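SCO1 protein (Saccharomyces cerevisiae, PDB 2B7K) is a mitochondrial inner-membrane copper chaperone required for accumulation of cytochrome c oxidase subunits 1 and 2, thought to act in copper transport or insertion. Local coordinates at residues F24-M29 with L108-T113; I46-S51 with N119-Y124; D87-S92 with G112-V117. One frame throughout, in Å; residues are numbered along the deposited sequence.

Contact 1 of 3, residues F24-M29 with L108-T113; sequences FHLEDM and LGLTGT
E27 and T111 are joined by a reciprocal pair of backbone hydrogen bonds: E27 N donates to T111 O at 2.9 Å, and T111 N returns a bond to E27 O with an N-H...O angle of 166°. The next pair, D28 with L110, is non-hydrogen-bonded, its CA atoms 4.3 Å apart, and here CA-H groups meet carbonyls instead: L110 CA faces E27 O, and D28 CA faces G109 O at 3.2 Å. Beyond it the ladder frays. M29 N reaches G109 O through a weak, bent bond (120°), and the sulfur takes part too, G109 N pointing at M29 SD in a weak bond of 3.4 Å.

These bonds define an antiparallel pairing of strands 25-28 and 108-111, whose short axes run at 135°, within the mixed sheet of a thioredoxin-like fold; strand 33-35 continues it beyond 25-28, and strand 80-85 beyond 108-111.

Side-chain packing differs between the two faces. With L110, D28 turns to one face, where L110 CD2 lies against D28 CB at 3.7 Å and L108 adds both its methyls to the same carbon; the D28 carboxylate is bound by N32 N and Y30 N. L26 CD1 meets L110 CB at 4.0 Å, the two chains crossing at about a right angle. E27 and T111 share the other face and run side by side, OE1 of E27 lying 3.6 Å from T111 CG2. T111 OG1 is taken up outside the contact, hydrogen-bonded to D91 O.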
# COMPACT_ATOMS: atom_id res chain seq x y z
N PHE A 24 -12.90 -4.41 -3.82
CA PHE A 24 -13.08 -3.37 -2.82
C PHE A 24 -13.42 -2.10 -3.56
O PHE A 24 -13.13 -1.97 -4.76
CB PHE A 24 -11.82 -3.20 -1.93
CG PHE A 24 -10.60 -2.70 -2.66
CD1 PHE A 24 -10.45 -1.35 -2.94
CD2 PHE A 24 -9.58 -3.58 -3.00
CE1 PHE A 24 -9.29 -0.88 -3.56
CE2 PHE A 24 -8.42 -3.12 -3.62
CZ PHE A 24 -8.27 -1.77 -3.90
N HIS A 25 -14.05 -1.16 -2.86
CA HIS A 25 -14.50 0.09 -3.46
C HIS A 25 -14.21 1.22 -2.49
O HIS A 25 -14.83 1.31 -1.43
CB HIS A 25 -16.01 0.01 -3.71
CG HIS A 25 -16.54 1.10 -4.59
ND1 HIS A 25 -16.60 0.99 -5.96
CD2 HIS A 25 -17.05 2.32 -4.29
CE1 HIS A 25 -17.12 2.09 -6.47
NE2 HIS A 25 -17.40 2.92 -5.47
N LEU A 26 -13.25 2.08 -2.83
CA LEU A 26 -12.88 3.20 -1.95
C LEU A 26 -12.79 4.48 -2.77
O LEU A 26 -13.26 4.53 -3.91
CB LEU A 26 -11.51 2.92 -1.30
CG LEU A 26 -11.41 1.63 -0.47
CD1 LEU A 26 -9.95 1.27 -0.24
CD2 LEU A 26 -12.14 1.83 0.86
N GLU A 27 -12.20 5.51 -2.19
CA GLU A 27 -12.00 6.78 -2.88
C GLU A 27 -10.57 7.21 -2.56
O GLU A 27 -10.07 6.90 -1.47
CB GLU A 27 -12.97 7.85 -2.38
CG GLU A 27 -12.79 8.22 -0.92
CD GLU A 27 -13.65 9.40 -0.48
OE1 GLU A 27 -13.78 9.61 0.74
OE2 GLU A 27 -14.19 10.12 -1.35
N ASP A 28 -9.89 7.89 -3.47
CA ASP A 28 -8.54 8.33 -3.12
C ASP A 28 -8.68 9.67 -2.41
O ASP A 28 -9.79 10.19 -2.29
CB ASP A 28 -7.62 8.42 -4.36
CG ASP A 28 -8.05 9.46 -5.37
OD1 ASP A 28 -8.84 10.36 -5.02
OD2 ASP A 28 -7.58 9.36 -6.52
N MET A 29 -7.57 10.22 -1.94
CA MET A 29 -7.61 11.46 -1.19
C MET A 29 -8.04 12.69 -1.98
O MET A 29 -8.17 13.77 -1.42
CB MET A 29 -6.26 11.72 -0.52
CG MET A 29 -5.10 11.77 -1.49
SD MET A 29 -3.58 11.57 -0.57
CE MET A 29 -2.40 12.33 -1.68
N LEU A 108 -0.48 7.31 -2.52
CA LEU A 108 -1.86 7.78 -2.65
C LEU A 108 -2.69 7.24 -1.50
O LEU A 108 -2.75 6.02 -1.29
CB LEU A 108 -2.45 7.31 -3.97
CG LEU A 108 -3.89 7.75 -4.29
CD1 LEU A 108 -3.95 9.26 -4.45
CD2 LEU A 108 -4.35 7.05 -5.56
N GLY A 109 -3.34 8.14 -0.78
CA GLY A 109 -4.16 7.73 0.34
C GLY A 109 -5.56 7.32 -0.11
O GLY A 109 -6.16 7.99 -0.96
N LEU A 110 -6.06 6.22 0.43
CA LEU A 110 -7.40 5.73 0.10
C LEU A 110 -8.24 5.66 1.36
O LEU A 110 -7.74 5.26 2.42
CB LEU A 110 -7.36 4.33 -0.52
CG LEU A 110 -6.51 4.08 -1.77
CD1 LEU A 110 -6.77 2.66 -2.27
CD2 LEU A 110 -6.87 5.10 -2.85
N THR A 111 -9.50 6.02 1.25
CA THR A 111 -10.40 5.97 2.39
C THR A 111 -11.81 5.75 1.88
O THR A 111 -12.02 5.52 0.69
CB THR A 111 -10.34 7.26 3.23
OG1 THR A 111 -11.17 7.12 4.39
CG2 THR A 111 -10.81 8.46 2.41
N GLY A 112 -12.79 5.80 2.77
CA GLY A 112 -14.16 5.59 2.36
C GLY A 112 -15.08 5.52 3.56
O GLY A 112 -14.73 6.00 4.63
N THR A 113 -16.25 4.94 3.37
CA THR A 113 -17.20 4.80 4.47
C THR A 113 -16.72 3.66 5.36
O THR A 113 -15.84 2.90 4.97
CB THR A 113 -18.59 4.47 3.95
OG1 THR A 113 -18.53 3.26 3.20
CG2 THR A 113 -19.13 5.59 3.07

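Contact 2 of 3, residues I46-S51 with N119-Y124; sequences IYFGFS and NACKKY
The F48 ring presses its CE2 and CZ corner against the root of the Y124 side chain: F48 CE2 is 3.6 Å from Y124 CG and 3.7 Å from Y124 CB. The centroids lie 5.4 Å apart with planes at 47°, an oblique aromatic pair. At the other end of Y124, I46 CD1 touches the hydroxyl oxygen OH at 3.4 Å and the carbon CZ behind it, the two side chains crossing at about a right angle. Across the F48 ring, CD1 and CE1 meet C121 SG, each at 4.0 Å, in an oblique sulfur-aromatic contact. No hydrogen bond spans the two segments.

The helix 114-123 thus packs its last turn on strand 44-49 of the thioredoxin-like sheet, with alternate strand residues I46 and F48 directed at it. Y124 is the first residue to leave helical geometry; its CG stands beside the backbone N (chi1 -75°), which brings the ring down along the strand. Its N still bonds A120 O, and that oxygen also sits in plane at the Y124 ring edge.

In the next shell, I84 backs both I46 and F48, and M151 touches both I46 and Y124, while N119 ND2 and K123 NZ bond P23 O. The F48 side chain is about 8 Å from those of C57 and H144, which by similarity bind copper.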
# COMPACT_ATOMS: atom_id res chain seq x y z
N ILE A 46 0.67 -1.97 -1.15
CA ILE A 46 -0.33 -1.46 -0.23
C ILE A 46 0.06 -1.53 1.23
O ILE A 46 0.61 -2.53 1.70
CB ILE A 46 -1.65 -2.25 -0.41
CG1 ILE A 46 -2.09 -2.17 -1.87
CG2 ILE A 46 -2.72 -1.69 0.52
CD1 ILE A 46 -3.24 -3.10 -2.20
N TYR A 47 -0.23 -0.45 1.96
CA TYR A 47 0.07 -0.41 3.38
C TYR A 47 -1.18 0.07 4.11
O TYR A 47 -1.75 1.10 3.74
CB TYR A 47 1.23 0.55 3.67
CG TYR A 47 1.52 0.68 5.16
CD1 TYR A 47 2.03 -0.39 5.88
CD2 TYR A 47 1.24 1.86 5.84
CE1 TYR A 47 2.25 -0.30 7.26
CE2 TYR A 47 1.45 1.97 7.22
CZ TYR A 47 1.95 0.88 7.92
OH TYR A 47 2.13 0.98 9.29
N PHE A 48 -1.59 -0.68 5.12
CA PHE A 48 -2.75 -0.33 5.93
C PHE A 48 -2.26 0.32 7.22
O PHE A 48 -1.36 -0.19 7.87
CB PHE A 48 -3.55 -1.60 6.29
CG PHE A 48 -4.37 -2.15 5.16
CD1 PHE A 48 -5.73 -1.83 5.05
CD2 PHE A 48 -3.80 -2.99 4.22
CE1 PHE A 48 -6.50 -2.35 4.01
CE2 PHE A 48 -4.57 -3.51 3.17
CZ PHE A 48 -5.92 -3.19 3.07
N GLY A 49 -2.85 1.46 7.58
CA GLY A 49 -2.47 2.15 8.81
C GLY A 49 -3.46 3.27 9.06
O GLY A 49 -4.56 3.24 8.53
N PHE A 50 -3.08 4.25 9.88
CA PHE A 50 -3.97 5.39 10.13
C PHE A 50 -3.14 6.61 10.54
O PHE A 50 -2.07 6.46 11.12
CB PHE A 50 -5.06 5.05 11.17
CG PHE A 50 -4.54 4.63 12.52
CD1 PHE A 50 -4.72 5.45 13.63
CD2 PHE A 50 -3.93 3.39 12.68
CE1 PHE A 50 -4.29 5.04 14.90
CE2 PHE A 50 -3.50 2.97 13.94
CZ PHE A 50 -3.68 3.79 15.05
N SER A 51 -3.63 7.80 10.20
CA SER A 51 -2.90 9.03 10.48
C SER A 51 -2.55 9.29 11.93
O SER A 51 -1.54 9.92 12.22
CB SER A 51 -3.64 10.25 9.91
OG SER A 51 -4.81 10.54 10.64
N ASN A 119 -14.59 -3.64 4.59
CA ASN A 119 -14.48 -4.68 3.57
C ASN A 119 -13.04 -4.80 3.06
O ASN A 119 -12.51 -5.91 2.93
CB ASN A 119 -15.40 -4.39 2.39
CG ASN A 119 -15.18 -5.34 1.24
OD1 ASN A 119 -15.41 -6.55 1.35
ND2 ASN A 119 -14.72 -4.81 0.11
N ALA A 120 -12.41 -3.67 2.76
CA ALA A 120 -11.04 -3.70 2.26
C ALA A 120 -10.13 -4.38 3.28
O ALA A 120 -9.29 -5.21 2.92
CB ALA A 120 -10.56 -2.28 1.97
N CYS A 121 -10.29 -4.03 4.55
CA CYS A 121 -9.47 -4.62 5.59
C CYS A 121 -9.71 -6.12 5.69
O CYS A 121 -8.78 -6.90 5.91
CB CYS A 121 -9.76 -3.94 6.94
SG CYS A 121 -9.19 -2.22 7.03
N LYS A 122 -10.96 -6.53 5.51
CA LYS A 122 -11.31 -7.95 5.57
C LYS A 122 -10.66 -8.73 4.43
O LYS A 122 -10.15 -9.83 4.64
CB LYS A 122 -12.83 -8.13 5.51
CG LYS A 122 -13.27 -9.59 5.42
CD LYS A 122 -14.79 -9.70 5.36
CE LYS A 122 -15.44 -9.21 6.64
NZ LYS A 122 -15.02 -10.03 7.82
N LYS A 123 -10.69 -8.16 3.23
CA LYS A 123 -10.10 -8.80 2.06
C LYS A 123 -8.60 -9.04 2.20
O LYS A 123 -8.08 -10.00 1.65
CB LYS A 123 -10.38 -7.97 0.81
CG LYS A 123 -11.55 -8.46 -0.03
CD LYS A 123 -12.80 -8.64 0.80
CE LYS A 123 -13.92 -9.28 -0.01
NZ LYS A 123 -14.27 -8.46 -1.20
N TYR A 124 -7.92 -8.18 2.94
CA TYR A 124 -6.48 -8.33 3.13
C TYR A 124 -6.17 -8.93 4.50
O TYR A 124 -5.00 -9.00 4.91
CB TYR A 124 -5.78 -6.97 2.96
CG TYR A 124 -5.70 -6.55 1.51
CD1 TYR A 124 -6.81 -6.04 0.83
CD2 TYR A 124 -4.52 -6.73 0.78
CE1 TYR A 124 -6.75 -5.72 -0.53
CE2 TYR A 124 -4.45 -6.43 -0.58
CZ TYR A 124 -5.56 -5.93 -1.23
OH TYR A 124 -5.49 -5.66 -2.58

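Contact 3 of 3, residues D87-S92 with G112-V117; sequences DPARDS and GTFDEV
A single water joins P88 and G112, standing in for the direct hydrogen bonds this contact lacks: it donates to P88 O at 2.9 Å and to G112 O at 2.6 Å, linking two carbonyls that could not bond each other.

Beside that bridge the contact is apolar. P88 CG sits over one face of the F114 ring, 3.9 Å from its centroid and 24° off the ring normal, a CH-pi contact displaced toward the rim on the CD2 side. F114 CG lies beside the backbone N (chi1 -87°), a torsion that swings the ring back across the loop. The far end of the ring reaches A89, whose CB meets F114 CZ obliquely at 3.6 Å. From within, V117 completes the grip on the proline: its CG2 touches P88 CB at 3.7 Å, while its CG1 approaches P88 CD. The proline thus meets an aromatic ring and a buried valine, about one turn apart on the same helix, which close on it from two directions roughly at right angles.

Each partner is shaped by local bonds. Helix 114-123 starts with a capping box: T113 OG1 accepts from E116 N, and E116 OE1 in return takes T113 N at 3.0 Å. In the loop 87-92, which connects strand 80-85 with helix 93-100, D87 O accepts from both R90 N and D91 N, and R90 NE bonds the syn lone pair of D87 OD2 at 2.8 Å in a salt bridge. D91 centres an inverse gamma turn, and its carboxylate bonds S51 OG and T85 OG1.

The polar bonds thus set the form of each segment separately, whereas cohesion between them comes from the apolar packing of P88 and A89 and the one bridging water at the protein surface.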
# COMPACT_ATOMS: atom_id res chain seq x y z
N ASP A 87 -8.99 3.73 9.81
CA ASP A 87 -9.72 4.61 10.72
C ASP A 87 -10.56 5.61 9.91
O ASP A 87 -10.26 6.80 9.86
CB ASP A 87 -8.74 5.35 11.65
CG ASP A 87 -9.45 6.27 12.64
OD1 ASP A 87 -10.68 6.12 12.82
OD2 ASP A 87 -8.78 7.14 13.23
N PRO A 88 -11.61 5.11 9.25
CA PRO A 88 -12.51 5.93 8.43
C PRO A 88 -13.21 7.06 9.18
O PRO A 88 -13.70 8.00 8.56
CB PRO A 88 -13.48 4.90 7.87
CG PRO A 88 -13.54 3.88 8.95
CD PRO A 88 -12.09 3.72 9.31
N ALA A 89 -13.26 6.96 10.50
CA ALA A 89 -13.93 7.98 11.31
C ALA A 89 -13.20 9.31 11.28
O ALA A 89 -13.83 10.37 11.22
CB ALA A 89 -14.06 7.49 12.75
N ARG A 90 -11.87 9.27 11.30
CA ARG A 90 -11.05 10.47 11.30
C ARG A 90 -10.26 10.74 10.03
O ARG A 90 -10.00 11.90 9.70
CB ARG A 90 -10.07 10.43 12.48
CG ARG A 90 -10.74 10.49 13.85
CD ARG A 90 -9.71 10.47 14.99
NE ARG A 90 -9.02 9.18 15.07
CZ ARG A 90 -8.08 8.89 15.98
NH1 ARG A 90 -7.51 7.69 15.97
NH2 ARG A 90 -7.72 9.79 16.88
N ASP A 91 -9.86 9.69 9.33
CA ASP A 91 -9.05 9.85 8.12
C ASP A 91 -9.82 10.14 6.84
O ASP A 91 -9.96 9.28 5.96
CB ASP A 91 -8.16 8.62 7.94
CG ASP A 91 -7.00 8.59 8.93
OD1 ASP A 91 -6.93 9.49 9.79
OD2 ASP A 91 -6.16 7.68 8.83
N SER A 92 -10.32 11.37 6.76
CA SER A 92 -11.06 11.84 5.61
C SER A 92 -10.04 12.16 4.51
O SER A 92 -8.83 12.16 4.76
CB SER A 92 -11.80 13.12 5.97
OG SER A 92 -10.85 14.14 6.27
N GLY A 112 -12.79 5.80 2.77
CA GLY A 112 -14.16 5.59 2.36
C GLY A 112 -15.08 5.52 3.56
O GLY A 112 -14.73 6.00 4.63
N THR A 113 -16.25 4.94 3.37
CA THR A 113 -17.20 4.80 4.47
C THR A 113 -16.72 3.66 5.36
O THR A 113 -15.84 2.90 4.97
CB THR A 113 -18.59 4.47 3.95
OG1 THR A 113 -18.53 3.26 3.20
CG2 THR A 113 -19.13 5.59 3.07
N PHE A 114 -17.31 3.54 6.54
CA PHE A 114 -16.93 2.46 7.45
C PHE A 114 -17.08 1.12 6.74
O PHE A 114 -16.19 0.26 6.81
CB PHE A 114 -17.83 2.45 8.69
CG PHE A 114 -17.36 3.35 9.79
CD1 PHE A 114 -17.30 2.88 11.10
CD2 PHE A 114 -16.98 4.66 9.53
CE1 PHE A 114 -16.88 3.71 12.13
CE2 PHE A 114 -16.56 5.50 10.56
CZ PHE A 114 -16.50 5.02 11.86
N ASP A 115 -18.20 0.94 6.05
CA ASP A 115 -18.46 -0.31 5.34
C ASP A 115 -17.44 -0.62 4.26
O ASP A 115 -16.98 -1.76 4.13
CB ASP A 115 -19.87 -0.29 4.73
CG ASP A 115 -20.95 -0.49 5.78
OD1 ASP A 115 -22.15 -0.45 5.42
OD2 ASP A 115 -20.61 -0.70 6.96
N GLU A 116 -17.08 0.39 3.47
CA GLU A 116 -16.10 0.19 2.40
C GLU A 116 -14.72 -0.15 2.98
O GLU A 116 -14.03 -1.05 2.48
CB GLU A 116 -15.99 1.44 1.53
CG GLU A 116 -17.28 1.81 0.80
CD GLU A 116 -17.17 3.11 0.03
OE1 GLU A 116 -16.54 4.05 0.55
OE2 GLU A 116 -17.71 3.20 -1.10
N VAL A 117 -14.32 0.57 4.02
CA VAL A 117 -13.02 0.34 4.64
C VAL A 117 -12.97 -1.02 5.33
O VAL A 117 -11.99 -1.76 5.21
CB VAL A 117 -12.68 1.46 5.66
CG1 VAL A 117 -11.40 1.12 6.40
CG2 VAL A 117 -12.53 2.79 4.94
O HOH W 1 -15.67 7.60 6.41

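In the fold
The three contacts lie close together in the thioredoxin-like domain, with centres about 8 Å (contacts 1 and 3) or about 10 Å (the other two pairs) apart. Contact 1 pairs strands within the sheet; contact 2 sets the end of helix 114-123 on that sheet; contact 3 holds the start of the same helix against loop 87-92. Along the chain the order is 24-29, 46-51, 87-92, 108-117 and 119-124, so contacts 1 and 2 interleave, and contacts 1 and 3 share G112 and T113. L26 CD1 and F24 CB both pack on A120 CB, 4.2 Å away. One continuous stretch, 108-124, thus serves all three, tying sheet, helix and loop together, with contact 2 nearest the probable copper ligands.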